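Local coordinates for protein toluene, o-xylene monooxygenase oxygenase subunit (Pseudomonas stutzeri, PDB 2INC) that serves, probably as a subunit without a diiron site, in the oxygenase component of a bacterial multicomponent monooxygenase that hydroxylates toluene and o-xylene, at residues W8-G13 with S25-Y30; P35-E40 with P46-Y51; Y134-A139 with T143-A148. All coordinates share one frame; numbering follows the deposited sequence.

Contact 1: W8-G13 with S25-Y30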
ATOM      1  N   TRP B   8     -22.058   1.140  13.243  1.00 40.09           N
ATOM      2  CA  TRP B   8     -22.346   0.083  14.215  1.00 39.27           C
ATOM      3  C   TRP B   8     -23.579   0.445  15.035  1.00 39.87           C
ATOM      4  O   TRP B   8     -23.802   1.617  15.391  1.00 38.21           O
ATOM      5  CB  TRP B   8     -21.228  -0.099  15.235  1.00 39.17           C
ATOM      6  CG  TRP B   8     -19.865  -0.468  14.726  1.00 37.68           C
ATOM      7  CD1 TRP B   8     -18.676   0.123  15.092  1.00 37.78           C
ATOM      8  CD2 TRP B   8     -19.526  -1.546  13.856  1.00 36.31           C
ATOM      9  NE1 TRP B   8     -17.636  -0.497  14.477  1.00 36.62           N
ATOM     10  CE2 TRP B   8     -18.110  -1.534  13.714  1.00 35.88           C
ATOM     11  CE3 TRP B   8     -20.267  -2.533  13.182  1.00 36.77           C
ATOM     12  CZ2 TRP B   8     -17.418  -2.441  12.886  1.00 35.55           C
ATOM     13  CZ3 TRP B   8     -19.575  -3.459  12.353  1.00 38.61           C
ATOM     14  CH2 TRP B   8     -18.157  -3.405  12.227  1.00 36.21           C
ATOM     15  N   SER B   9     -24.355  -0.564  15.387  1.00 41.32           N
ATOM     16  CA  SER B   9     -25.560  -0.326  16.240  1.00 43.27           C
ATOM     17  C   SER B   9     -25.298   0.511  17.513  1.00 43.49           C
ATOM     18  O   SER B   9     -26.124   1.347  17.858  1.00 44.57           O
ATOM     19  CB  SER B   9     -26.292  -1.624  16.551  1.00 42.48           C
ATOM     20  OG  SER B   9     -25.369  -2.579  17.074  1.00 45.53           O
ATOM     21  N   HIS B  10     -24.139   0.349  18.163  1.00 43.86           N
ATOM     22  CA  HIS B  10     -23.846   1.093  19.386  1.00 43.12           C
ATOM     23  C   HIS B  10     -23.495   2.555  19.145  1.00 44.37           C
ATOM     24  O   HIS B  10     -23.462   3.344  20.098  1.00 44.51           O
ATOM     25  CB  HIS B  10     -22.760   0.403  20.265  1.00 43.31           C
ATOM     26  CG  HIS B  10     -21.394   0.363  19.641  1.00 40.49           C
ATOM     27  ND1 HIS B  10     -20.371   1.217  20.007  1.00 39.16           N
ATOM     28  CD2 HIS B  10     -20.876  -0.460  18.696  1.00 36.28           C
ATOM     29  CE1 HIS B  10     -19.297   0.954  19.277  1.00 35.36           C
ATOM     30  NE2 HIS B  10     -19.570  -0.069  18.485  1.00 40.87           N
ATOM     31  N   LEU B  11     -23.229   2.914  17.888  1.00 44.03           N
ATOM     32  CA  LEU B  11     -22.943   4.292  17.503  1.00 45.41           C
ATOM     33  C   LEU B  11     -24.072   4.925  16.699  1.00 47.74           C
ATOM     34  O   LEU B  11     -23.973   6.087  16.291  1.00 47.03           O
ATOM     35  CB  LEU B  11     -21.660   4.367  16.663  1.00 43.89           C
ATOM     36  CG  LEU B  11     -20.389   3.800  17.307  1.00 44.46           C
ATOM     37  CD1 LEU B  11     -19.290   3.759  16.307  1.00 42.82           C
ATOM     38  CD2 LEU B  11     -19.996   4.636  18.509  1.00 42.40           C
ATOM     39  N   ALA B  12     -25.119   4.163  16.427  1.00 50.94           N
ATOM     40  CA  ALA B  12     -26.198   4.673  15.579  1.00 55.77           C
ATOM     41  C   ALA B  12     -26.864   5.850  16.303  1.00 58.60           C
ATOM     42  O   ALA B  12     -27.125   5.763  17.493  1.00 59.88           O
ATOM     43  CB  ALA B  12     -27.206   3.554  15.247  1.00 55.00           C
ATOM     44  N   GLY B  13     -27.112   6.955  15.605  1.00 62.60           N
ATOM     45  CA  GLY B  13     -27.518   8.202  16.293  1.00 66.38           C
ATOM     46  C   GLY B  13     -26.343   8.878  17.023  1.00 69.33           C
ATOM     47  O   GLY B  13     -26.340   8.999  18.254  1.00 69.85           O
ATOM     48  N   SER B  25     -12.380   1.362  18.128  1.00 33.90           N
ATOM     49  CA  SER B  25     -11.923   1.510  19.535  1.00 35.09           C
ATOM     50  C   SER B  25     -12.977   1.368  20.605  1.00 35.27           C
ATOM     51  O   SER B  25     -12.623   1.180  21.789  1.00 35.28           O
ATOM     52  CB  SER B  25     -11.222   2.853  19.773  1.00 34.76           C
ATOM     53  OG  SER B  25     -10.302   3.081  18.729  1.00 33.93           O
ATOM     54  N   THR B  26     -14.255   1.527  20.232  1.00 35.06           N
ATOM     55  CA  THR B  26     -15.275   1.705  21.251  1.00 33.71           C
ATOM     56  C   THR B  26     -16.032   0.427  21.615  1.00 33.30           C
ATOM     57  O   THR B  26     -16.360  -0.390  20.744  1.00 32.99           O
ATOM     58  CB  THR B  26     -16.296   2.811  20.845  1.00 34.87           C
ATOM     59  OG1 THR B  26     -16.828   2.494  19.553  1.00 35.81           O
ATOM     60  CG2 THR B  26     -15.583   4.135  20.721  1.00 34.41           C
ATOM     61  N   ASN B  27     -16.312   0.285  22.909  1.00 31.98           N
ATOM     62  CA  ASN B  27     -17.273  -0.685  23.399  1.00 32.47           C
ATOM     63  C   ASN B  27     -16.834  -2.056  23.061  1.00 33.01           C
ATOM     64  O   ASN B  27     -17.688  -2.886  22.654  1.00 33.40           O
ATOM     65  CB  ASN B  27     -18.673  -0.426  22.816  1.00 33.42           C
ATOM     66  CG  ASN B  27     -19.304   0.821  23.410  1.00 36.00           C
ATOM     67  OD1 ASN B  27     -20.364   0.764  24.014  1.00 43.44           O
ATOM     68  ND2 ASN B  27     -18.625   1.933  23.288  1.00 31.65           N
ATOM     69  N   LEU B  28     -15.528  -2.347  23.272  1.00 31.45           N
ATOM     70  CA  LEU B  28     -14.986  -3.658  22.865  1.00 30.41           C
ATOM     71  C   LEU B  28     -14.813  -4.676  23.989  1.00 30.31           C
ATOM     72  O   LEU B  28     -14.725  -5.866  23.698  1.00 29.54           O
ATOM     73  CB  LEU B  28     -13.601  -3.494  22.131  1.00 30.62           C
ATOM     74  CG  LEU B  28     -13.650  -2.502  20.950  1.00 30.46           C
ATOM     75  CD1 LEU B  28     -12.332  -2.275  20.381  1.00 32.41           C
ATOM     76  CD2 LEU B  28     -14.629  -3.005  19.876  1.00 31.09           C
ATOM     77  N   HIS B  29     -14.713  -4.238  25.255  1.00 31.15           N
ATOM     78  CA  HIS B  29     -14.594  -5.192  26.352  1.00 31.78           C
ATOM     79  C   HIS B  29     -15.967  -5.787  26.554  1.00 32.78           C
ATOM     80  O   HIS B  29     -16.972  -5.060  26.534  1.00 32.08           O
ATOM     81  CB  HIS B  29     -14.131  -4.546  27.649  1.00 32.17           C
ATOM     82  CG  HIS B  29     -12.701  -4.107  27.602  1.00 33.83           C
ATOM     83  ND1 HIS B  29     -12.183  -3.124  28.418  1.00 37.73           N
ATOM     84  CD2 HIS B  29     -11.670  -4.559  26.855  1.00 32.98           C
ATOM     85  CE1 HIS B  29     -10.906  -2.954  28.141  1.00 31.72           C
ATOM     86  NE2 HIS B  29     -10.562  -3.827  27.209  1.00 35.82           N
ATOM     87  N   TYR B  30     -15.974  -7.096  26.692  1.00 31.74           N
ATOM     88  CA  TYR B  30     -17.207  -7.872  26.944  1.00 32.58           C
ATOM     89  C   TYR B  30     -17.208  -8.394  28.392  1.00 32.25           C
ATOM     90  O   TYR B  30     -18.249  -8.821  28.923  1.00 32.76           O
ATOM     91  CB  TYR B  30     -17.378  -8.970  25.886  1.00 32.45           C
ATOM     92  CG  TYR B  30     -16.253 -10.033  25.883  1.00 30.92           C
ATOM     93  CD1 TYR B  30     -16.214 -10.995  26.852  1.00 30.75           C
ATOM     94  CD2 TYR B  30     -15.210 -10.019  24.896  1.00 31.57           C
ATOM     95  CE1 TYR B  30     -15.182 -11.964  26.884  1.00 33.24           C
ATOM     96  CE2 TYR B  30     -14.175 -10.983  24.917  1.00 34.44           C
ATOM     97  CZ  TYR B  30     -14.165 -11.952  25.888  1.00 32.03           C
ATOM     98  OH  TYR B  30     -13.180 -12.965  25.934  1.00 33.78           O
TER
HETATM   99  O   HOH W   1     -16.392  -0.217  17.819  1.00 48.55           O
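His10 sets its imidazole against Thr26 and Asn27, the two residues after helix 20-25, the first at its edge and the second over a face. At the edge, CE1 of His10 points almost in the ring plane at Thr26 OG1, 2.9 Å away; the approach is unusually short and its exact length doubtful, and OG1 is hydrogen-bonded to Glu22 O. Over the face, Asn27 CB makes a CH-pi contact with the His10 ring, 4.0 Å from its centroid and 28° off the normal. The Asn27 amide inclines 30° to the imidazole, and its CG comes within 3.6 Å of His10 ND1. That nitrogen is buried by the contact and has no polar partner in the model. Leu11 CG lies over the rim of the opposite face, so the imidazole sits between its own neighbour in sequence and Asn27. Leu11 also brings CD2 to 4.0 Å from Thr26 OG1. A water completes the first shell: it donates to Thr26 O at 2.9 Å and pairs with His10 NE2 at 3.3 Å, bridging backbone and ring in the imidazole plane.

The contact closes the N-terminal arm onto the end of a short helix. On the arm, Leu11 N bonds to Trp8 O (2.9 Å) across a type I turn, which presents His10 at its third position. On the helix side, the chain leaves helical geometry at Thr26, while Asn27 takes a left-handed backbone conformation. Farther out, the indole NE1 of Trp8 is hydrogen-bonded to Val23 O, a second tie between arm and helix. Another protein chain reaches the same region, with an acidic side chain at Ser9 OG and polar ones at the carbonyls of Thr26 and Asn27.

Contact 2: P35-E40 with P46-Y51; sequences PERPWE and PMQTWY
Gln48 turns its amide against the backbone of Trp39 and holds both polar atoms of that residue's main chain. OE1 accepts from Trp39 N at 2.9 Å in an almost straight bond (170°), with the donor tilted from the carbonyl plane. NE2, which also bonds to Asp42 O, gives a more bent bond (145°) to Trp39 O, also 2.9 Å, approaching from above that carbonyl's plane. A bend at chi2 swings the amide off the helix toward the loop, and Pro38 CD packs against the same OE1. Beyond it, the Trp39 indole stands edge-on to Tyr51 in a T-shaped pair, planes 89° apart: CZ2 lies over the centre of the phenol ring, 3.7 Å from Tyr51 CZ, and NE1 reaches 3.6 Å from Tyr51 CD1. Met47 O lies near the indole plane at the NE1 edge, and Met47 CG stands above that plane, 3.8 Å from NE1. With an alanine here in place of Gln48, the N-H and carbonyl of Trp39 would probably lose their mates, as would Asp42 O. The start of helix 46-56 is thus tied to its preceding loop by a neutral amide acting as donor and acceptor, beside a perpendicular aromatic pair.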
ATOM      1  N   PRO B  35     -21.164  -8.117  35.252  1.00 41.65           N
ATOM      2  CA  PRO B  35     -20.345  -7.824  36.444  1.00 41.33           C
ATOM      3  C   PRO B  35     -20.352  -8.914  37.528  1.00 41.66           C
ATOM      4  O   PRO B  35     -19.443  -8.941  38.339  1.00 42.28           O
ATOM      5  CB  PRO B  35     -20.925  -6.523  36.981  1.00 41.31           C
ATOM      6  CG  PRO B  35     -21.644  -5.896  35.854  1.00 42.51           C
ATOM      7  CD  PRO B  35     -22.131  -7.028  34.949  1.00 41.06           C
ATOM      8  N   GLU B  36     -21.327  -9.817  37.526  1.00 41.45           N
ATOM      9  CA  GLU B  36     -21.411 -10.850  38.552  1.00 42.38           C
ATOM     10  C   GLU B  36     -20.615 -12.063  38.128  1.00 40.66           C
ATOM     11  O   GLU B  36     -20.246 -12.876  38.959  1.00 40.97           O
ATOM     12  CB  GLU B  36     -22.881 -11.239  38.768  1.00 44.85           C
ATOM     13  CG  GLU B  36     -23.863 -10.134  38.200  1.00 51.50           C
ATOM     14  CD  GLU B  36     -23.922 -10.074  36.603  1.00 59.62           C
ATOM     15  OE1 GLU B  36     -24.607  -9.162  36.074  1.00 62.28           O
ATOM     16  OE2 GLU B  36     -23.300 -10.911  35.870  1.00 62.09           O
ATOM     17  N   ARG B  37     -20.350 -12.164  36.822  1.00 38.26           N
ATOM     18  CA  ARG B  37     -19.576 -13.246  36.228  1.00 36.53           C
ATOM     19  C   ARG B  37     -18.929 -12.681  34.953  1.00 33.67           C
ATOM     20  O   ARG B  37     -19.436 -12.908  33.852  1.00 34.67           O
ATOM     21  CB  ARG B  37     -20.466 -14.424  35.865  1.00 36.07           C
ATOM     22  CG  ARG B  37     -19.679 -15.736  35.585  1.00 40.60           C
ATOM     23  CD  ARG B  37     -20.543 -16.694  34.779  1.00 43.20           C
ATOM     24  NE  ARG B  37     -21.676 -17.136  35.601  1.00 43.23           N
ATOM     25  CZ  ARG B  37     -21.705 -18.254  36.324  1.00 46.43           C
ATOM     26  NH1 ARG B  37     -20.668 -19.095  36.342  1.00 40.66           N
ATOM     27  NH2 ARG B  37     -22.794 -18.538  37.030  1.00 47.22           N
ATOM     28  N   PRO B  38     -17.816 -11.941  35.108  1.00 32.62           N
ATOM     29  CA  PRO B  38     -17.099 -11.322  33.999  1.00 32.46           C
ATOM     30  C   PRO B  38     -16.746 -12.313  32.892  1.00 31.63           C
ATOM     31  O   PRO B  38     -16.953 -12.042  31.728  1.00 31.93           O
ATOM     32  CB  PRO B  38     -15.785 -10.837  34.659  1.00 31.90           C
ATOM     33  CG  PRO B  38     -16.039 -10.737  36.052  1.00 35.31           C
ATOM     34  CD  PRO B  38     -17.197 -11.638  36.409  1.00 32.21           C
ATOM     35  N   TRP B  39     -16.187 -13.458  33.279  1.00 32.79           N
ATOM     36  CA  TRP B  39     -15.663 -14.417  32.305  1.00 31.45           C
ATOM     37  C   TRP B  39     -16.581 -15.622  32.196  1.00 32.05           C
ATOM     38  O   TRP B  39     -17.284 -15.946  33.143  1.00 32.95           O
ATOM     39  CB  TRP B  39     -14.259 -14.872  32.745  1.00 31.95           C
ATOM     40  CG  TRP B  39     -13.356 -13.653  33.011  1.00 29.49           C
ATOM     41  CD1 TRP B  39     -12.907 -13.192  34.222  1.00 32.26           C
ATOM     42  CD2 TRP B  39     -12.896 -12.728  32.040  1.00 31.05           C
ATOM     43  NE1 TRP B  39     -12.149 -12.044  34.034  1.00 31.60           N
ATOM     44  CE2 TRP B  39     -12.105 -11.756  32.716  1.00 30.61           C
ATOM     45  CE3 TRP B  39     -13.052 -12.634  30.656  1.00 28.39           C
ATOM     46  CZ2 TRP B  39     -11.530 -10.662  32.059  1.00 32.23           C
ATOM     47  CZ3 TRP B  39     -12.415 -11.601  29.989  1.00 32.38           C
ATOM     48  CH2 TRP B  39     -11.679 -10.623  30.696  1.00 29.67           C
ATOM     49  N   GLU B  40     -16.558 -16.294  31.049  1.00 33.28           N
ATOM     50  CA  GLU B  40     -17.574 -17.299  30.707  1.00 34.00           C
ATOM     51  C   GLU B  40     -17.224 -18.668  31.311  1.00 35.09           C
ATOM     52  O   GLU B  40     -17.094 -19.673  30.577  1.00 35.14           O
ATOM     53  CB  GLU B  40     -17.695 -17.392  29.175  1.00 35.19           C
ATOM     54  CG  GLU B  40     -18.899 -18.178  28.604  1.00 33.67           C
ATOM     55  CD  GLU B  40     -20.233 -17.461  28.792  1.00 36.52           C
ATOM     56  OE1 GLU B  40     -20.358 -16.341  28.256  1.00 38.34           O
ATOM     57  OE2 GLU B  40     -21.172 -18.037  29.437  1.00 36.27           O
ATOM     58  N   PRO B  46     -10.200 -17.439  40.634  1.00 38.78           N
ATOM     59  CA  PRO B  46      -9.391 -16.246  41.026  1.00 38.21           C
ATOM     60  C   PRO B  46      -9.528 -15.037  40.068  1.00 36.67           C
ATOM     61  O   PRO B  46      -9.698 -13.921  40.567  1.00 36.42           O
ATOM     62  CB  PRO B  46      -7.962 -16.800  41.055  1.00 38.93           C
ATOM     63  CG  PRO B  46      -8.167 -18.238  41.480  1.00 39.03           C
ATOM     64  CD  PRO B  46      -9.402 -18.685  40.706  1.00 39.17           C
ATOM     65  N   MET B  47      -9.539 -15.245  38.729  1.00 35.67           N
ATOM     66  CA  MET B  47      -9.643 -14.089  37.819  1.00 33.79           C
ATOM     67  C   MET B  47     -10.985 -13.401  37.860  1.00 34.01           C
ATOM     68  O   MET B  47     -11.076 -12.204  37.575  1.00 33.89           O
ATOM     69  CB  MET B  47      -9.327 -14.478  36.365  1.00 34.23           C
ATOM     70  CG  MET B  47      -8.843 -13.319  35.450  1.00 32.31           C
ATOM     71  SD  MET B  47      -7.165 -12.812  35.961  1.00 33.58           S
ATOM     72  CE  MET B  47      -6.123 -14.170  35.443  1.00 32.38           C
ATOM     73  N   GLN B  48     -12.071 -14.131  38.159  1.00 34.09           N
ATOM     74  CA  GLN B  48     -13.357 -13.478  38.254  1.00 33.41           C
ATOM     75  C   GLN B  48     -13.307 -12.535  39.478  1.00 33.40           C
ATOM     76  O   GLN B  48     -13.735 -11.396  39.416  1.00 32.19           O
ATOM     77  CB  GLN B  48     -14.477 -14.535  38.469  1.00 35.21           C
ATOM     78  CG  GLN B  48     -14.555 -15.674  37.447  1.00 32.46           C
ATOM     79  CD  GLN B  48     -15.496 -15.315  36.357  1.00 34.68           C
ATOM     80  OE1 GLN B  48     -15.672 -14.125  36.057  1.00 33.01           O
ATOM     81  NE2 GLN B  48     -16.193 -16.308  35.808  1.00 32.01           N
ATOM     82  N   THR B  49     -12.811 -13.043  40.599  1.00 32.16           N
ATOM     83  CA  THR B  49     -12.633 -12.257  41.836  1.00 33.46           C
ATOM     84  C   THR B  49     -11.708 -11.061  41.686  1.00 33.29           C
ATOM     85  O   THR B  49     -12.025  -9.953  42.197  1.00 36.17           O
ATOM     86  CB  THR B  49     -12.094 -13.164  42.952  1.00 32.34           C
ATOM     87  OG1 THR B  49     -13.101 -14.138  43.186  1.00 36.00           O
ATOM     88  CG2 THR B  49     -11.934 -12.400  44.228  1.00 36.37           C
ATOM     89  N   TRP B  50     -10.615 -11.269  40.937  1.00 32.87           N
ATOM     90  CA  TRP B  50      -9.650 -10.185  40.674  1.00 30.35           C
ATOM     91  C   TRP B  50     -10.404  -9.073  39.981  1.00 30.61           C
ATOM     92  O   TRP B  50     -10.311  -7.936  40.418  1.00 31.39           O
ATOM     93  CB  TRP B  50      -8.530 -10.662  39.803  1.00 29.94           C
ATOM     94  CG  TRP B  50      -7.480  -9.622  39.673  1.00 31.66           C
ATOM     95  CD1 TRP B  50      -7.557  -8.457  38.938  1.00 30.80           C
ATOM     96  CD2 TRP B  50      -6.201  -9.617  40.307  1.00 34.21           C
ATOM     97  NE1 TRP B  50      -6.378  -7.759  39.045  1.00 32.52           N
ATOM     98  CE2 TRP B  50      -5.550  -8.418  39.921  1.00 32.94           C
ATOM     99  CE3 TRP B  50      -5.552 -10.495  41.189  1.00 34.04           C
ATOM    100  CZ2 TRP B  50      -4.285  -8.078  40.363  1.00 32.94           C
ATOM    101  CZ3 TRP B  50      -4.278 -10.149  41.654  1.00 33.01           C
ATOM    102  CH2 TRP B  50      -3.642  -8.961  41.204  1.00 31.62           C
ATOM    103  N   TYR B  51     -11.152  -9.371  38.920  1.00 30.52           N
ATOM    104  CA  TYR B  51     -11.839  -8.292  38.182  1.00 30.93           C
ATOM    105  C   TYR B  51     -13.003  -7.643  38.916  1.00 32.33           C
ATOM    106  O   TYR B  51     -13.294  -6.406  38.740  1.00 34.65           O
ATOM    107  CB  TYR B  51     -12.325  -8.743  36.800  1.00 31.67           C
ATOM    108  CG  TYR B  51     -11.228  -8.678  35.748  1.00 31.83           C
ATOM    109  CD1 TYR B  51     -10.164  -9.576  35.801  1.00 29.46           C
ATOM    110  CD2 TYR B  51     -11.181  -7.671  34.795  1.00 32.37           C
ATOM    111  CE1 TYR B  51      -9.093  -9.513  34.851  1.00 31.81           C
ATOM    112  CE2 TYR B  51     -10.110  -7.632  33.827  1.00 31.81           C
ATOM    113  CZ  TYR B  51      -9.085  -8.560  33.888  1.00 33.96           C
ATOM    114  OH  TYR B  51      -8.016  -8.547  32.978  1.00 34.92           O
TER

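Contact 3: Y134-A139 with T143-A148; sequences YIHQIA and TITNCA
Thr145 meets His136 with both of its branches. The polar one gives the hydrogen bond of the contact, OG1 to His136 O at 2.8 Å, although a close approach elsewhere makes the place of this hydroxyl less sure. Setting OG1 anti to the carbonyl carbon (chi1 -71°) sends CG2 the other way, anti to the backbone N and over the imidazole.

There the methyl makes a CH-pi contact: Thr145 CG2 sits 3.4 Å from the centroid of the His136 ring and 5° off its normal, so that it covers the middle of the face. The ring's ND1 has a weak hydrogen bond to Thr149 OG1, one turn further along the partner helix, and its NE2 a weak one to a polar side chain of another protein chain.

These residues lie at the tight end of an antiparallel helical hairpin, with 121-138 and 142-172 joined by a short connection. The local axes approach to 7.9 Å at 164°, in keeping with the helical bundle expected of the ferritin-like clan.

Apolar contacts make up a third group. Ala148 CB fits against the backbone of the other helix, 3.5 Å from His136 N, and touches Ile135 CG2 at 3.9 Å. Nearer the turn, where 121-138 ends, Ala139 CB rests on Ile144 CG2 at 3.6 Å. Ile135 also packs outward on Ala211 and Ile215 of helix 208-237.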
ATOM      1  N   TYR B 134      -0.268  -3.058  33.107  1.00 29.09           N
ATOM      2  CA  TYR B 134      -1.279  -3.468  34.099  1.00 29.72           C
ATOM      3  C   TYR B 134      -2.541  -2.625  33.978  1.00 28.84           C
ATOM      4  O   TYR B 134      -3.658  -3.192  33.925  1.00 29.85           O
ATOM      5  CB  TYR B 134      -0.744  -3.571  35.529  1.00 30.36           C
ATOM      6  CG  TYR B 134      -1.875  -3.967  36.440  1.00 30.77           C
ATOM      7  CD1 TYR B 134      -2.515  -2.999  37.257  1.00 28.93           C
ATOM      8  CD2 TYR B 134      -2.403  -5.246  36.390  1.00 32.99           C
ATOM      9  CE1 TYR B 134      -3.602  -3.364  38.063  1.00 30.37           C
ATOM     10  CE2 TYR B 134      -3.530  -5.615  37.209  1.00 32.40           C
ATOM     11  CZ  TYR B 134      -4.089  -4.654  38.018  1.00 30.31           C
ATOM     12  OH  TYR B 134      -5.192  -5.023  38.796  1.00 32.66           O
ATOM     13  N   ILE B 135      -2.411  -1.316  33.815  1.00 28.97           N
ATOM     14  CA  ILE B 135      -3.638  -0.473  33.585  1.00 29.87           C
ATOM     15  C   ILE B 135      -4.446  -0.999  32.393  1.00 29.97           C
ATOM     16  O   ILE B 135      -5.686  -1.125  32.456  1.00 32.15           O
ATOM     17  CB  ILE B 135      -3.266   1.016  33.440  1.00 27.44           C
ATOM     18  CG1 ILE B 135      -2.634   1.454  34.770  1.00 27.74           C
ATOM     19  CG2 ILE B 135      -4.486   1.937  33.003  1.00 31.08           C
ATOM     20  CD1 ILE B 135      -1.884   2.832  34.834  1.00 30.53           C
ATOM     21  N   HIS B 136      -3.749  -1.294  31.301  1.00 29.67           N
ATOM     22  CA  HIS B 136      -4.373  -1.887  30.115  1.00 30.00           C
ATOM     23  C   HIS B 136      -5.387  -2.941  30.488  1.00 29.46           C
ATOM     24  O   HIS B 136      -6.525  -2.893  30.033  1.00 30.67           O
ATOM     25  CB  HIS B 136      -3.275  -2.493  29.216  1.00 28.68           C
ATOM     26  CG  HIS B 136      -3.798  -3.345  28.107  1.00 31.18           C
ATOM     27  ND1 HIS B 136      -3.569  -3.056  26.784  1.00 33.99           N
ATOM     28  CD2 HIS B 136      -4.563  -4.463  28.123  1.00 33.55           C
ATOM     29  CE1 HIS B 136      -4.137  -3.986  26.030  1.00 35.65           C
ATOM     30  NE2 HIS B 136      -4.754  -4.844  26.821  1.00 35.94           N
ATOM     31  N   GLN B 137      -4.961  -3.938  31.264  1.00 30.01           N
ATOM     32  CA  GLN B 137      -5.725  -5.167  31.399  1.00 30.24           C
ATOM     33  C   GLN B 137      -6.850  -5.056  32.465  1.00 31.36           C
ATOM     34  O   GLN B 137      -7.747  -5.905  32.517  1.00 31.69           O
ATOM     35  CB  GLN B 137      -4.773  -6.345  31.668  1.00 30.68           C
ATOM     36  CG  GLN B 137      -4.093  -6.312  32.993  1.00 31.54           C
ATOM     37  CD  GLN B 137      -2.835  -7.184  33.002  1.00 34.28           C
ATOM     38  OE1 GLN B 137      -1.730  -6.780  32.563  1.00 37.52           O
ATOM     39  NE2 GLN B 137      -2.980  -8.333  33.495  1.00 27.13           N
ATOM     40  N   ILE B 138      -6.838  -4.014  33.289  1.00 30.59           N
ATOM     41  CA  ILE B 138      -7.892  -3.866  34.332  1.00 31.31           C
ATOM     42  C   ILE B 138      -8.801  -2.633  34.083  1.00 32.04           C
ATOM     43  O   ILE B 138      -9.817  -2.475  34.777  1.00 33.13           O
ATOM     44  CB  ILE B 138      -7.199  -3.808  35.719  1.00 31.47           C
ATOM     45  CG1 ILE B 138      -8.107  -4.133  36.926  1.00 28.94           C
ATOM     46  CG2 ILE B 138      -6.467  -2.466  35.892  1.00 32.26           C
ATOM     47  CD1 ILE B 138      -8.733  -5.564  36.936  1.00 29.76           C
ATOM     48  N   ALA B 139      -8.475  -1.786  33.115  1.00 31.32           N
ATOM     49  CA  ALA B 139      -9.367  -0.623  32.835  1.00 32.75           C
ATOM     50  C   ALA B 139     -10.770  -1.091  32.416  1.00 32.69           C
ATOM     51  O   ALA B 139     -10.912  -2.128  31.743  1.00 31.07           O
ATOM     52  CB  ALA B 139      -8.791   0.277  31.727  1.00 32.31           C
ATOM     53  N   THR B 143     -11.569   2.123  25.210  1.00 31.02           N
ATOM     54  CA  THR B 143     -10.896   3.363  24.837  1.00 31.75           C
ATOM     55  C   THR B 143      -9.904   3.805  25.934  1.00 32.31           C
ATOM     56  O   THR B 143      -8.888   4.415  25.612  1.00 33.27           O
ATOM     57  CB  THR B 143     -11.865   4.536  24.585  1.00 30.93           C
ATOM     58  OG1 THR B 143     -12.802   4.577  25.673  1.00 32.08           O
ATOM     59  CG2 THR B 143     -12.591   4.365  23.239  1.00 32.18           C
ATOM     60  N   ILE B 144     -10.160   3.443  27.194  1.00 32.58           N
ATOM     61  CA  ILE B 144      -9.189   3.698  28.271  1.00 31.89           C
ATOM     62  C   ILE B 144      -8.042   2.687  28.089  1.00 30.54           C
ATOM     63  O   ILE B 144      -6.874   3.078  28.069  1.00 29.88           O
ATOM     64  CB  ILE B 144      -9.802   3.508  29.650  1.00 30.96           C
ATOM     65  CG1 ILE B 144     -10.917   4.519  29.879  1.00 31.43           C
ATOM     66  CG2 ILE B 144      -8.751   3.708  30.760  1.00 31.39           C
ATOM     67  CD1 ILE B 144     -11.732   4.152  31.174  1.00 31.59           C
ATOM     68  N   THR B 145      -8.370   1.408  27.958  1.00 29.92           N
ATOM     69  CA  THR B 145      -7.344   0.395  27.632  1.00 30.03           C
ATOM     70  C   THR B 145      -6.396   0.757  26.457  1.00 30.82           C
ATOM     71  O   THR B 145      -5.169   0.577  26.570  1.00 31.44           O
ATOM     72  CB  THR B 145      -7.980  -0.987  27.358  1.00 29.99           C
ATOM     73  OG1 THR B 145      -8.463  -1.508  28.581  1.00 31.96           O
ATOM     74  CG2 THR B 145      -6.930  -1.936  26.745  1.00 30.30           C
ATOM     75  N   ASN B 146      -6.926   1.275  25.346  1.00 30.69           N
ATOM     76  CA  ASN B 146      -6.071   1.578  24.214  1.00 31.47           C
ATOM     77  C   ASN B 146      -5.066   2.694  24.506  1.00 31.36           C
ATOM     78  O   ASN B 146      -3.939   2.596  24.062  1.00 32.56           O
ATOM     79  CB  ASN B 146      -6.868   1.917  22.977  1.00 30.95           C
ATOM     80  CG  ASN B 146      -7.583   0.732  22.380  1.00 34.03           C
ATOM     81  OD1 ASN B 146      -8.307   0.897  21.404  1.00 39.32           O
ATOM     82  ND2 ASN B 146      -7.399  -0.467  22.967  1.00 31.58           N
ATOM     83  N   CYS B 147      -5.457   3.744  25.238  1.00 31.14           N
ATOM     84  CA  CYS B 147      -4.478   4.754  25.653  1.00 31.25           C
ATOM     85  C   CYS B 147      -3.307   4.085  26.418  1.00 31.92           C
ATOM     86  O   CYS B 147      -2.170   4.472  26.214  1.00 31.99           O
ATOM     87  CB  CYS B 147      -5.116   5.766  26.526  1.00 31.03           C
ATOM     88  SG  CYS B 147      -6.241   6.735  25.550  1.00 35.69           S
ATOM     89  N   ALA B 148      -3.618   3.155  27.322  1.00 29.69           N
ATOM     90  CA  ALA B 148      -2.596   2.399  28.101  1.00 29.02           C
ATOM     91  C   ALA B 148      -1.722   1.462  27.221  1.00 28.80           C
ATOM     92  O   ALA B 148      -0.489   1.287  27.484  1.00 29.06           O
ATOM     93  CB  ALA B 148      -3.299   1.588  29.298  1.00 28.70           C
TER

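In the fold
The contacts follow one another along the chain. Contact 3 is centred about 12 Å from the chain centre, at one end of the helical bundle; contacts 1 and 2 are each centred about 27 Å from it, on the same side, with centres about 22 Å apart. The centre of contact 3 is about 17 Å from both of theirs. Residues 25-30 cross the hairpin end, with Ser25 against Thr143 and Asn146, to Tyr30, which packs on Trp39. Helix 46-56 joins contact 2 to helix 121-138 through probable hydrogen bonds of Tyr51 and Trp50 with Gln137 and Tyr134. The N-terminal region thus lies across one end of the bundle, and all three contacts adjoin another protein chain.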